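Local coordinates for 389aa long hypothetical nucleolar protein (Pyrococcus horikoshii, PDB 5ZVE) that transfers a methyl group from S-adenosyl-L-methionine to the C5 position of cytosine 72 in several tRNAs, at residues E99-Y102 against M106-A109; V125-P130 against L154-T159; Y66-L71 against T189-E194; P61-S64 against G70-F73; Y12-N15 against E21-K24. One frame throughout, in Å; residues are numbered along the deposited sequence.

The five contacts illustrate how chemistry follows place in a multidomain enzyme. Contacts 1 and 2 belong to one PUA domain and touch each other, since strands 107-108 and 154-161 are neighbours in its sheet; both are buried and apolar. Contact 4, largely buried but with Leu-62 and Arg-63 exposed, combines backbone hydrogen bonds with side-chain packing. Contact 3 shares Gly-70 and Leu-71 of strand 70-74 with it, but reaches from the turn before that strand to the methyltransferase domain through a salt bridge at a partly exposed seam. Contact 5 packs two helices near the N-terminus, its buried alanine methyl set against the other helix's backbone, with a separate weak water link between Lys-14 and Asn-23.

Contact 1 of 5, residues E99-Y102 against M106-A109; sequences ESVY and MLYA
Met-106 enters the contact through its backbone: its carbonyl O lies 4.0 Å from Val-101 CG2, a van der Waals approach, while its side chain sets off away from helix 95-101 and turns instead to Leu-154 and Val-158. At Leu-107 the chain becomes strand, and CB meets the same methyl, Val-101 CG2, again at 4.0 Å. One branch of the valine therefore does all the touching. Val-101 CG1 stands anti to the backbone N (chi1 168°), which sets CG2 beside that N and within reach of the incoming strand. The two side chains cross obliquely, and Leu-107 passes on to Val-91, Ala-93 and Val-156. Only 100 Å² is buried between the segments, yet both hydrophobic residues are buried in the fold. Helix 95-101 is thereby packed, across a short loop, on strand 107-108 at the edge of the PUA domain's mixed sheet.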
loop_
_atom_site.group_PDB
_atom_site.type_symbol
_atom_site.label_atom_id
_atom_site.label_comp_id
_atom_site.label_asym_id
_atom_site.label_seq_id
_atom_site.Cartn_x
_atom_site.Cartn_y
_atom_site.Cartn_z
ATOM N N GLU A 99 14.974 0.325 -3.614
ATOM C CA GLU A 99 13.860 0.726 -2.757
ATOM C C GLU A 99 13.766 -0.158 -1.509
ATOM O O GLU A 99 13.380 0.307 -0.438
ATOM C CB GLU A 99 12.539 0.691 -3.537
ATOM C CG GLU A 99 11.313 1.052 -2.703
ATOM C CD GLU A 99 10.009 0.964 -3.483
ATOM O OE1 GLU A 99 9.990 1.379 -4.660
ATOM O OE2 GLU A 99 8.997 0.501 -2.912
ATOM N N SER A 100 14.115 -1.432 -1.649
ATOM C CA SER A 100 14.072 -2.347 -0.516
ATOM C C SER A 100 15.265 -2.115 0.425
ATOM O O SER A 100 15.100 -2.105 1.643
ATOM C CB SER A 100 14.029 -3.797 -1.008
ATOM O OG SER A 100 15.169 -4.098 -1.786
ATOM N N VAL A 101 16.452 -1.913 -0.148
ATOM C CA VAL A 101 17.647 -1.545 0.617
ATOM C C VAL A 101 17.426 -0.251 1.405
ATOM O O VAL A 101 17.829 -0.129 2.563
ATOM C CB VAL A 101 18.874 -1.384 -0.315
ATOM C CG1 VAL A 101 20.036 -0.717 0.404
ATOM C CG2 VAL A 101 19.288 -2.733 -0.889
ATOM N N TYR A 102 16.769 0.703 0.753
ATOM C CA TYR A 102 16.349 1.973 1.338
ATOM C C TYR A 102 15.554 1.784 2.632
ATOM O O TYR A 102 15.490 2.681 3.471
ATOM C CB TYR A 102 15.510 2.730 0.302
ATOM C CG TYR A 102 15.181 4.183 0.590
ATOM C CD1 TYR A 102 16.166 5.159 0.561
ATOM C CD2 TYR A 102 13.870 4.586 0.808
ATOM C CE1 TYR A 102 15.867 6.487 0.790
ATOM C CE2 TYR A 102 13.560 5.913 1.033
ATOM C CZ TYR A 102 14.562 6.858 1.022
ATOM O OH TYR A 102 14.261 8.182 1.246
ATOM N N MET A 106 18.740 -6.468 2.661
ATOM C CA MET A 106 20.056 -6.758 2.111
ATOM C C MET A 106 20.025 -6.577 0.603
ATOM O O MET A 106 18.957 -6.576 0.005
ATOM C CB MET A 106 20.481 -8.185 2.457
ATOM C CG MET A 106 20.382 -8.540 3.930
ATOM S SD MET A 106 21.576 -7.619 4.911
ATOM C CE MET A 106 20.542 -6.327 5.595
ATOM N N LEU A 107 21.196 -6.454 -0.013
ATOM C CA LEU A 107 21.261 -6.396 -1.463
ATOM C C LEU A 107 21.730 -7.733 -2.014
ATOM O O LEU A 107 22.815 -8.211 -1.675
ATOM C CB LEU A 107 22.186 -5.274 -1.929
ATOM C CG LEU A 107 22.323 -5.148 -3.449
ATOM C CD1 LEU A 107 20.973 -4.895 -4.100
ATOM C CD2 LEU A 107 23.310 -4.051 -3.821
ATOM N N TYR A 108 20.899 -8.345 -2.850
ATOM C CA TYR A 108 21.245 -9.620 -3.459
ATOM C C TYR A 108 21.730 -9.415 -4.890
ATOM O O TYR A 108 21.462 -8.379 -5.501
ATOM C CB TYR A 108 20.046 -10.568 -3.407
ATOM C CG TYR A 108 19.586 -10.812 -1.989
ATOM C CD1 TYR A 108 20.235 -11.739 -1.181
ATOM C CD2 TYR A 108 18.525 -10.097 -1.446
ATOM C CE1 TYR A 108 19.830 -11.957 0.126
ATOM C CE2 TYR A 108 18.113 -10.311 -0.140
ATOM C CZ TYR A 108 18.772 -11.243 0.641
ATOM O OH TYR A 108 18.373 -11.462 1.941
ATOM N N ALA A 109 22.443 -10.409 -5.413
ATOM C CA ALA A 109 23.140 -10.287 -6.694
ATOM C C ALA A 109 22.236 -9.885 -7.870
ATOM O O ALA A 109 22.596 -8.982 -8.622
ATOM C CB ALA A 109 23.881 -11.581 -7.015
#

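Contact 2 of 5, residues V125-P130 against L154-T159; sequences VQIRDP and LAVEVT
Val-125 and Val-156 mark the nearest approach of the two backbones, with CA atoms 8.0 Å apart. The strand pieces 125-128 and 154-158 run almost at right angles, 100° between their N-to-C directions, and their axes come no closer than 9.0 Å, so they face each other across a layer of side chains and do not pair. Ala-155 and Val-156 form a classic beta bulge opposite Leu-107 of the neighbouring strand.

Val-156 stands at the middle of the layer. Its CG1, anti to the backbone N (chi1 -180°), is met by two methyls: Val-125 CG2 at 3.8 Å and Ile-127 CD1, also at 3.8 Å. The valine pair crosses at a slant, whereas Ile-127 and Val-156 reach toward each other tip to tip. The isoleucine's CD1 also comes against Val-158 CG2, at 3.7 Å, and thus bridges two residues of the facing strand. On the other side of strand 124-128, Gln-126 OE1 accepts from both NE and NH2 of Arg-128, the latter bond in the carbonyl plane.

Val-101 of helix 95-101 touches both Ile-127 and Val-158, extending the cluster of contact 1. With branched aliphatic groups alone meeting here, cohesion between the strands rests on dispersion and the exclusion of water, while the polar pairing is kept on the opposite face.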
loop_
_atom_site.group_PDB
_atom_site.type_symbol
_atom_site.label_atom_id
_atom_site.label_comp_id
_atom_site.label_asym_id
_atom_site.label_seq_id
_atom_site.Cartn_x
_atom_site.Cartn_y
_atom_site.Cartn_z
ATOM N N VAL A 125 31.099 -0.522 1.219
ATOM C CA VAL A 125 30.597 0.054 -0.027
ATOM C C VAL A 125 29.353 0.898 0.206
ATOM O O VAL A 125 28.648 0.741 1.208
ATOM C CB VAL A 125 30.257 -1.032 -1.084
ATOM C CG1 VAL A 125 31.426 -1.988 -1.300
ATOM C CG2 VAL A 125 28.999 -1.788 -0.695
ATOM N N GLN A 126 29.084 1.796 -0.733
ATOM C CA GLN A 126 27.859 2.572 -0.696
ATOM C C GLN A 126 26.952 2.096 -1.819
ATOM O O GLN A 126 27.426 1.729 -2.895
ATOM C CB GLN A 126 28.148 4.070 -0.817
ATOM C CG GLN A 126 28.715 4.501 -2.164
ATOM C CD GLN A 126 28.869 6.000 -2.265
ATOM O OE1 GLN A 126 27.884 6.738 -2.245
ATOM N NE2 GLN A 126 30.110 6.465 -2.370
ATOM N N ILE A 127 25.654 2.061 -1.546
ATOM C CA ILE A 127 24.691 1.581 -2.520
ATOM C C ILE A 127 23.831 2.728 -3.033
ATOM O O ILE A 127 23.197 3.447 -2.257
ATOM C CB ILE A 127 23.783 0.491 -1.938
ATOM C CG1 ILE A 127 24.626 -0.671 -1.408
ATOM C CG2 ILE A 127 22.787 0.007 -2.986
ATOM C CD1 ILE A 127 23.839 -1.671 -0.604
ATOM N N ARG A 128 23.820 2.889 -4.349
ATOM C CA ARG A 128 23.010 3.915 -4.985
ATOM C C ARG A 128 22.057 3.320 -6.008
ATOM O O ARG A 128 22.346 2.284 -6.607
ATOM C CB ARG A 128 23.903 4.963 -5.640
ATOM C CG ARG A 128 24.317 6.052 -4.674
ATOM C CD ARG A 128 25.455 6.860 -5.222
ATOM N NE ARG A 128 26.217 7.521 -4.167
ATOM C CZ ARG A 128 25.953 8.741 -3.715
ATOM N NH1 ARG A 128 24.947 9.433 -4.230
ATOM N NH2 ARG A 128 26.700 9.275 -2.759
ATOM N N ASP A 129 20.914 3.972 -6.187
ATOM C CA ASP A 129 19.960 3.570 -7.210
ATOM C C ASP A 129 20.475 4.057 -8.569
ATOM O O ASP A 129 21.487 4.768 -8.607
ATOM C CB ASP A 129 18.554 4.099 -6.858
ATOM C CG ASP A 129 18.325 5.559 -7.234
ATOM O OD1 ASP A 129 19.274 6.300 -7.572
ATOM O OD2 ASP A 129 17.150 5.973 -7.156
ATOM N N PRO A 130 19.803 3.680 -9.683
ATOM C CA PRO A 130 20.373 4.049 -10.987
ATOM C C PRO A 130 20.480 5.559 -11.231
ATOM O O PRO A 130 21.170 5.966 -12.159
ATOM C CB PRO A 130 19.396 3.417 -11.984
ATOM C CG PRO A 130 18.789 2.280 -11.246
ATOM C CD PRO A 130 18.653 2.764 -9.836
ATOM N N LEU A 154 23.928 -13.404 -1.533
ATOM C CA LEU A 154 24.077 -12.106 -0.882
ATOM C C LEU A 154 25.244 -11.312 -1.470
ATOM O O LEU A 154 26.384 -11.776 -1.470
ATOM C CB LEU A 154 24.272 -12.296 0.623
ATOM C CG LEU A 154 24.467 -11.052 1.489
ATOM C CD1 LEU A 154 23.308 -10.086 1.313
ATOM C CD2 LEU A 154 24.606 -11.455 2.957
ATOM N N ALA A 155 24.958 -10.106 -1.952
ATOM C CA ALA A 155 25.974 -9.279 -2.593
ATOM C C ALA A 155 26.526 -8.228 -1.635
ATOM O O ALA A 155 27.740 -8.057 -1.513
ATOM C CB ALA A 155 25.406 -8.618 -3.844
ATOM N N VAL A 156 25.636 -7.508 -0.970
ATOM C CA VAL A 156 26.053 -6.551 0.045
ATOM C C VAL A 156 25.223 -6.738 1.301
ATOM O O VAL A 156 23.996 -6.682 1.261
ATOM C CB VAL A 156 25.919 -5.091 -0.434
ATOM C CG1 VAL A 156 26.375 -4.133 0.657
ATOM C CG2 VAL A 156 26.713 -4.863 -1.711
ATOM N N GLU A 157 25.899 -6.967 2.421
ATOM C CA GLU A 157 25.232 -6.937 3.707
ATOM C C GLU A 157 25.042 -5.484 4.097
ATOM O O GLU A 157 26.013 -4.774 4.362
ATOM C CB GLU A 157 26.041 -7.694 4.766
ATOM C CG GLU A 157 25.436 -7.663 6.156
ATOM C CD GLU A 157 26.317 -8.349 7.186
ATOM O OE1 GLU A 157 27.343 -8.946 6.795
ATOM O OE2 GLU A 157 25.978 -8.303 8.383
ATOM N N VAL A 158 23.789 -5.038 4.109
ATOM C CA VAL A 158 23.483 -3.637 4.368
ATOM C C VAL A 158 23.410 -3.404 5.876
ATOM O O VAL A 158 22.433 -3.758 6.530
ATOM C CB VAL A 158 22.163 -3.209 3.683
ATOM C CG1 VAL A 158 21.875 -1.739 3.929
ATOM C CG2 VAL A 158 22.239 -3.476 2.190
ATOM N N THR A 159 24.470 -2.812 6.413
ATOM C CA THR A 159 24.603 -2.564 7.837
ATOM C C THR A 159 24.179 -1.148 8.190
ATOM O O THR A 159 23.988 -0.820 9.358
ATOM C CB THR A 159 26.047 -2.781 8.295
ATOM O OG1 THR A 159 26.910 -1.939 7.521
ATOM C CG2 THR A 159 26.452 -4.229 8.093
#

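Contact 3 of 5, residues Y66-L71 against T189-E194; sequences YLPEGL and TARVLE
Glu-69 OE2 has two partners: Arg-191 NE donates to it at 2.8 Å, and His-214 is a further hydrogen-bond partner. The arginine bond uses the syn lone pair of OE2. Arg-191 NH2 meets the other oxygen, Glu-69 OE1, at 3.0 Å on the syn side but 33° out of the carboxylate plane, so the pair forms a two-pronged, side-on salt bridge, one nitrogen to each oxygen. The two planes are nevertheless turned 59° apart. A bend at chi2 (-84°) in the arginine swings its end toward the turn, where Pro-68 CG lies 3.3 Å from NH2 and Leu-67 CD2 packs 3.8 Å from Arg-191 CG. Replacing Arg-191 by a leucine would probably leave the Glu-69 carboxylate with His-214 but without its charged mate. The type I turn from Leu-67 to Gly-70 thus leans on helix 184-193, tying the ferredoxin-like domain to the methyltransferase domain, with helix 210-218 beside it through His-214 and Leu-218, and strand 70-74 runs on into its own antiparallel sheet.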
loop_
_atom_site.group_PDB
_atom_site.type_symbol
_atom_site.label_atom_id
_atom_site.label_comp_id
_atom_site.label_asym_id
_atom_site.label_seq_id
_atom_site.Cartn_x
_atom_site.Cartn_y
_atom_site.Cartn_z
ATOM N N TYR A 66 -7.180 2.464 17.941
ATOM C CA TYR A 66 -8.328 2.632 17.053
ATOM C C TYR A 66 -8.717 1.331 16.344
ATOM O O TYR A 66 -9.892 1.074 16.092
ATOM C CB TYR A 66 -8.042 3.707 16.011
ATOM C CG TYR A 66 -8.000 5.121 16.543
ATOM C CD1 TYR A 66 -9.142 5.722 17.058
ATOM C CD2 TYR A 66 -6.834 5.876 16.480
ATOM C CE1 TYR A 66 -9.118 7.024 17.529
ATOM C CE2 TYR A 66 -6.801 7.181 16.946
ATOM C CZ TYR A 66 -7.947 7.748 17.466
ATOM O OH TYR A 66 -7.935 9.044 17.930
ATOM N N LEU A 67 -7.720 0.521 16.015
ATOM C CA LEU A 67 -7.956 -0.766 15.372
ATOM C C LEU A 67 -7.467 -1.901 16.257
ATOM O O LEU A 67 -6.259 -2.131 16.356
ATOM C CB LEU A 67 -7.254 -0.843 14.017
ATOM C CG LEU A 67 -7.751 0.026 12.865
ATOM C CD1 LEU A 67 -6.760 -0.085 11.748
ATOM C CD2 LEU A 67 -9.113 -0.435 12.398
ATOM N N PRO A 68 -8.401 -2.612 16.906
ATOM C CA PRO A 68 -8.042 -3.758 17.750
ATOM C C PRO A 68 -7.251 -4.827 16.990
ATOM O O PRO A 68 -6.588 -5.646 17.619
ATOM C CB PRO A 68 -9.401 -4.303 18.221
ATOM C CG PRO A 68 -10.426 -3.638 17.369
ATOM C CD PRO A 68 -9.848 -2.340 16.922
ATOM N N GLU A 69 -7.306 -4.816 15.663
ATOM C CA GLU A 69 -6.503 -5.758 14.892
ATOM C C GLU A 69 -5.221 -5.110 14.370
ATOM O O GLU A 69 -4.494 -5.713 13.576
ATOM C CB GLU A 69 -7.313 -6.340 13.727
ATOM C CG GLU A 69 -7.730 -5.329 12.661
ATOM C CD GLU A 69 -9.052 -4.654 12.978
ATOM O OE1 GLU A 69 -9.165 -4.026 14.053
ATOM O OE2 GLU A 69 -9.978 -4.753 12.146
ATOM N N GLY A 70 -4.932 -3.889 14.809
ATOM C CA GLY A 70 -3.768 -3.173 14.313
ATOM C C GLY A 70 -2.527 -3.220 15.196
ATOM O O GLY A 70 -2.595 -2.952 16.394
ATOM N N LEU A 71 -1.386 -3.540 14.590
ATOM C CA LEU A 71 -0.089 -3.441 15.255
ATOM C C LEU A 71 0.853 -2.688 14.347
ATOM O O LEU A 71 0.783 -2.840 13.130
ATOM C CB LEU A 71 0.497 -4.817 15.577
ATOM C CG LEU A 71 -0.096 -5.626 16.731
ATOM C CD1 LEU A 71 0.511 -7.009 16.760
ATOM C CD2 LEU A 71 0.130 -4.918 18.041
ATOM N N THR A 189 -10.411 1.165 5.828
ATOM C CA THR A 189 -11.313 0.976 4.693
ATOM C C THR A 189 -12.268 -0.205 4.894
ATOM O O THR A 189 -13.483 -0.051 4.772
ATOM C CB THR A 189 -10.522 0.763 3.381
ATOM O OG1 THR A 189 -9.744 1.932 3.090
ATOM C CG2 THR A 189 -11.464 0.485 2.221
ATOM N N ALA A 190 -11.724 -1.375 5.217
ATOM C CA ALA A 190 -12.547 -2.570 5.412
ATOM C C ALA A 190 -13.488 -2.418 6.605
ATOM O O ALA A 190 -14.627 -2.883 6.573
ATOM C CB ALA A 190 -11.668 -3.797 5.587
ATOM N N ARG A 191 -13.005 -1.772 7.659
ATOM C CA ARG A 191 -13.838 -1.487 8.824
ATOM C C ARG A 191 -15.022 -0.588 8.468
ATOM O O ARG A 191 -16.163 -0.861 8.842
ATOM C CB ARG A 191 -12.999 -0.837 9.923
ATOM C CG ARG A 191 -12.199 -1.825 10.747
ATOM C CD ARG A 191 -13.061 -2.396 11.862
ATOM N NE ARG A 191 -12.295 -3.260 12.753
ATOM C CZ ARG A 191 -12.790 -3.819 13.850
ATOM N NH1 ARG A 191 -14.051 -3.599 14.195
ATOM N NH2 ARG A 191 -12.023 -4.593 14.601
ATOM N N VAL A 192 -14.732 0.483 7.741
ATOM C CA VAL A 192 -15.733 1.470 7.360
ATOM C C VAL A 192 -16.811 0.858 6.454
ATOM O O VAL A 192 -17.933 1.353 6.384
ATOM C CB VAL A 192 -15.038 2.681 6.677
ATOM C CG1 VAL A 192 -16.025 3.581 5.953
ATOM C CG2 VAL A 192 -14.224 3.464 7.709
ATOM N N LEU A 193 -16.486 -0.264 5.822
ATOM C CA LEU A 193 -17.456 -0.993 5.014
ATOM C C LEU A 193 -18.502 -1.685 5.885
ATOM O O LEU A 193 -19.641 -1.889 5.455
ATOM C CB LEU A 193 -16.754 -2.025 4.130
ATOM C CG LEU A 193 -17.677 -2.771 3.162
ATOM C CD1 LEU A 193 -18.354 -1.800 2.201
ATOM C CD2 LEU A 193 -16.924 -3.841 2.386
ATOM N N GLU A 194 -18.106 -2.024 7.110
ATOM C CA GLU A 194 -18.962 -2.731 8.063
ATOM C C GLU A 194 -19.642 -3.958 7.454
ATOM O O GLU A 194 -20.869 -4.026 7.411
ATOM C CB GLU A 194 -20.031 -1.792 8.629
ATOM C CG GLU A 194 -19.496 -0.553 9.328
ATOM C CD GLU A 194 -20.610 0.292 9.930
ATOM O OE1 GLU A 194 -21.728 -0.235 10.110
ATOM O OE2 GLU A 194 -20.372 1.482 10.226
#

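Contact 4 of 5, residues P61-S64 against G70-F73; sequences PLRS and GLYF
Leu-62 sits against one face of the Tyr-72 ring: its CB lies 3.9 Å from the ring centroid, 18° off the normal, a CH-pi contact, and its CD1 reaches along to Tyr-72 CE1 at 3.6 Å. Placing Tyr-72 CG between the backbone N and the carbonyl carbon (chi1 69°) folds the ring back over the neighbouring strand. His-35 stacks with the same ring. An alanine in place of Tyr-72 is likely to uncover the flank of Leu-62 and leave His-35 without its stacking partner. On the other face of the sheet Arg-63 CG lies beside Leu-71 CD2, 3.7 Å apart and pointing the same way, while the guanidinium goes on to Glu-48. Pro-61 CB rests against Phe-73 CE2, 3.8 Å away. Between these faces Leu-62 and Tyr-72 form the hydrogen-bonded backbone pair, N to O at 2.8 Å both ways, and Ser-64 N binds Gly-70 O at 3.1 Å. Strands 62-63 and 70-74 make an antiparallel beta hairpin at the edge of the ferredoxin-like domain's four-stranded sheet.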
loop_
_atom_site.group_PDB
_atom_site.type_symbol
_atom_site.label_atom_id
_atom_site.label_comp_id
_atom_site.label_asym_id
_atom_site.label_seq_id
_atom_site.Cartn_x
_atom_site.Cartn_y
_atom_site.Cartn_z
ATOM N N PRO A 61 6.461 -4.614 18.573
ATOM C CA PRO A 61 5.174 -4.195 18.015
ATOM C C PRO A 61 4.438 -3.278 18.979
ATOM O O PRO A 61 4.544 -3.454 20.191
ATOM C CB PRO A 61 4.433 -5.517 17.829
ATOM C CG PRO A 61 4.952 -6.365 18.950
ATOM C CD PRO A 61 6.404 -5.976 19.134
ATOM N N LEU A 62 3.722 -2.297 18.447
ATOM C CA LEU A 62 2.909 -1.425 19.281
ATOM C C LEU A 62 1.447 -1.540 18.869
ATOM O O LEU A 62 1.144 -1.772 17.697
ATOM C CB LEU A 62 3.392 0.022 19.178
ATOM C CG LEU A 62 4.852 0.265 19.547
ATOM C CD1 LEU A 62 5.222 1.716 19.324
ATOM C CD2 LEU A 62 5.087 -0.128 21.001
ATOM N N ARG A 63 0.546 -1.367 19.834
ATOM C CA ARG A 63 -0.884 -1.559 19.595
ATOM C C ARG A 63 -1.567 -0.288 19.092
ATOM O O ARG A 63 -1.235 0.818 19.507
ATOM C CB ARG A 63 -1.572 -2.041 20.875
ATOM C CG ARG A 63 -1.378 -3.525 21.167
ATOM C CD ARG A 63 -1.799 -3.866 22.584
ATOM N NE ARG A 63 -0.826 -3.364 23.542
ATOM C CZ ARG A 63 -0.004 -4.125 24.251
ATOM N NH1 ARG A 63 -0.046 -5.445 24.149
ATOM N NH2 ARG A 63 0.849 -3.558 25.083
ATOM N N SER A 64 -2.538 -0.442 18.201
ATOM C CA SER A 64 -3.356 0.695 17.810
ATOM C C SER A 64 -4.572 0.780 18.729
ATOM O O SER A 64 -5.229 -0.226 18.988
ATOM C CB SER A 64 -3.783 0.586 16.345
ATOM O OG SER A 64 -4.887 1.431 16.069
ATOM N N GLY A 70 -4.932 -3.889 14.809
ATOM C CA GLY A 70 -3.768 -3.173 14.313
ATOM C C GLY A 70 -2.527 -3.220 15.196
ATOM O O GLY A 70 -2.595 -2.952 16.394
ATOM N N LEU A 71 -1.386 -3.540 14.590
ATOM C CA LEU A 71 -0.089 -3.441 15.255
ATOM C C LEU A 71 0.853 -2.688 14.347
ATOM O O LEU A 71 0.783 -2.840 13.130
ATOM C CB LEU A 71 0.497 -4.817 15.577
ATOM C CG LEU A 71 -0.096 -5.626 16.731
ATOM C CD1 LEU A 71 0.511 -7.009 16.760
ATOM C CD2 LEU A 71 0.130 -4.918 18.041
ATOM N N TYR A 72 1.743 -1.884 14.918
ATOM C CA TYR A 72 2.702 -1.184 14.081
ATOM C C TYR A 72 4.101 -1.176 14.680
ATOM O O TYR A 72 4.285 -1.326 15.890
ATOM C CB TYR A 72 2.224 0.251 13.797
ATOM C CG TYR A 72 2.232 1.178 14.990
ATOM C CD1 TYR A 72 3.369 1.908 15.315
ATOM C CD2 TYR A 72 1.099 1.333 15.786
ATOM C CE1 TYR A 72 3.384 2.759 16.402
ATOM C CE2 TYR A 72 1.107 2.183 16.880
ATOM C CZ TYR A 72 2.254 2.891 17.183
ATOM O OH TYR A 72 2.283 3.740 18.265
ATOM N N PHE A 73 5.087 -1.017 13.807
ATOM C CA PHE A 73 6.475 -0.936 14.220
ATOM C C PHE A 73 7.002 0.450 13.908
ATOM O O PHE A 73 6.682 1.025 12.866
ATOM C CB PHE A 73 7.321 -2.000 13.517
ATOM C CG PHE A 73 6.807 -3.400 13.695
ATOM C CD1 PHE A 73 5.816 -3.903 12.870
ATOM C CD2 PHE A 73 7.315 -4.213 14.698
ATOM C CE1 PHE A 73 5.343 -5.191 13.037
ATOM C CE2 PHE A 73 6.848 -5.500 14.870
ATOM C CZ PHE A 73 5.857 -5.991 14.041
#

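Contact 5 of 5, residues Y12-N15 against E21-K24; sequences YYKN and EANK
Ala-22 drives its methyl at the backbone of the facing helix, between Tyr-13 and Lys-14: CB is 3.7 Å from Tyr-13 C and 3.7 Å from Lys-14 N. Their side chains flank it. Tyr-13 CB points toward the alanine and stands 3.9 Å from its CB, but the ring then leads away, since CG lies anti to the carbonyl carbon (chi1 -73°), and it packs on Leu-279. Lys-14 offers its CG at 4.1 Å. Helices 7-17 and 19-29, joined by a very short link, pack as consecutive helices in the N-terminal part of the ferredoxin-like domain, with the CA atoms of Lys-14 and Ala-22 5.2 Å apart. Beyond CG the lysine is fully extended, carrying NZ out to a water that accepts weak bonds from Lys-14 NZ at 3.1 Å and Asn-23 ND2 at 3.3 Å. Outside the contact, Tyr-12 OH of helix 7-17 hydrogen-bonds to Glu-328 and the backbone N of Tyr-327, and Glu-21 OE1 of helix 19-29 to His-367.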
loop_
_atom_site.group_PDB
_atom_site.type_symbol
_atom_site.label_atom_id
_atom_site.label_comp_id
_atom_site.label_asym_id
_atom_site.label_seq_id
_atom_site.Cartn_x
_atom_site.Cartn_y
_atom_site.Cartn_z
ATOM N N TYR A 12 1.032 21.053 -9.631
ATOM C CA TYR A 12 -0.293 20.518 -9.363
ATOM C C TYR A 12 -0.526 20.446 -7.858
ATOM O O TYR A 12 -1.544 20.927 -7.356
ATOM C CB TYR A 12 -0.458 19.137 -10.008
ATOM C CG TYR A 12 -1.769 18.453 -9.685
ATOM C CD1 TYR A 12 -2.900 18.669 -10.460
ATOM C CD2 TYR A 12 -1.873 17.592 -8.601
ATOM C CE1 TYR A 12 -4.101 18.044 -10.159
ATOM C CE2 TYR A 12 -3.058 16.970 -8.292
ATOM C CZ TYR A 12 -4.170 17.195 -9.070
ATOM O OH TYR A 12 -5.348 16.563 -8.747
ATOM N N TYR A 13 0.430 19.858 -7.144
ATOM C CA TYR A 13 0.345 19.753 -5.690
ATOM C C TYR A 13 0.251 21.128 -5.029
ATOM O O TYR A 13 -0.579 21.335 -4.144
ATOM C CB TYR A 13 1.546 18.988 -5.129
ATOM C CG TYR A 13 1.520 17.498 -5.394
ATOM C CD1 TYR A 13 0.320 16.818 -5.571
ATOM C CD2 TYR A 13 2.701 16.768 -5.460
ATOM C CE1 TYR A 13 0.301 15.455 -5.812
ATOM C CE2 TYR A 13 2.691 15.410 -5.698
ATOM C CZ TYR A 13 1.492 14.759 -5.874
ATOM O OH TYR A 13 1.493 13.403 -6.107
ATOM N N LYS A 14 1.105 22.057 -5.453
ATOM C CA LYS A 14 1.089 23.410 -4.902
ATOM C C LYS A 14 -0.273 24.058 -5.100
ATOM O O LYS A 14 -0.799 24.700 -4.196
ATOM C CB LYS A 14 2.183 24.279 -5.532
ATOM C CG LYS A 14 3.598 23.891 -5.128
ATOM C CD LYS A 14 4.654 24.621 -5.956
ATOM C CE LYS A 14 6.060 24.192 -5.551
ATOM N NZ LYS A 14 7.117 24.750 -6.447
ATOM N N ASN A 15 -0.844 23.878 -6.286
ATOM C CA ASN A 15 -2.160 24.429 -6.583
ATOM C C ASN A 15 -3.250 23.792 -5.734
ATOM O O ASN A 15 -4.191 24.459 -5.308
ATOM C CB ASN A 15 -2.497 24.246 -8.062
ATOM C CG ASN A 15 -1.781 25.237 -8.948
ATOM O OD1 ASN A 15 -1.436 26.337 -8.513
ATOM N ND2 ASN A 15 -1.554 24.856 -10.202
ATOM N N GLU A 21 2.081 23.025 2.404
ATOM C CA GLU A 21 1.606 21.660 2.584
ATOM C C GLU A 21 2.115 20.731 1.489
ATOM O O GLU A 21 2.467 19.582 1.764
ATOM C CB GLU A 21 0.079 21.633 2.634
ATOM C CG GLU A 21 -0.481 22.314 3.860
ATOM C CD GLU A 21 -0.209 21.522 5.121
ATOM O OE1 GLU A 21 -0.769 20.414 5.253
ATOM O OE2 GLU A 21 0.575 21.999 5.972
ATOM N N ALA A 22 2.151 21.231 0.256
ATOM C CA ALA A 22 2.666 20.465 -0.875
ATOM C C ALA A 22 4.115 20.052 -0.646
ATOM O O ALA A 22 4.508 18.932 -0.971
ATOM C CB ALA A 22 2.548 21.266 -2.165
ATOM N N ASN A 23 4.909 20.964 -0.097
ATOM C CA ASN A 23 6.317 20.680 0.159
ATOM C C ASN A 23 6.491 19.662 1.281
ATOM O O ASN A 23 7.379 18.809 1.221
ATOM C CB ASN A 23 7.079 21.969 0.489
ATOM C CG ASN A 23 7.444 22.769 -0.756
ATOM O OD1 ASN A 23 7.666 22.208 -1.829
ATOM N ND2 ASN A 23 7.506 24.086 -0.613
ATOM N N LYS A 24 5.636 19.751 2.298
ATOM C CA LYS A 24 5.661 18.808 3.418
ATOM C C LYS A 24 5.244 17.411 2.981
ATOM O O LYS A 24 5.769 16.417 3.473
ATOM C CB LYS A 24 4.748 19.279 4.551
ATOM C CG LYS A 24 5.269 20.469 5.333
ATOM C CD LYS A 24 4.171 21.081 6.191
ATOM C CE LYS A 24 4.682 22.287 6.960
ATOM N NZ LYS A 24 3.604 22.937 7.753
HETATM O O HOH W 1 8.566 24.800 -3.666
#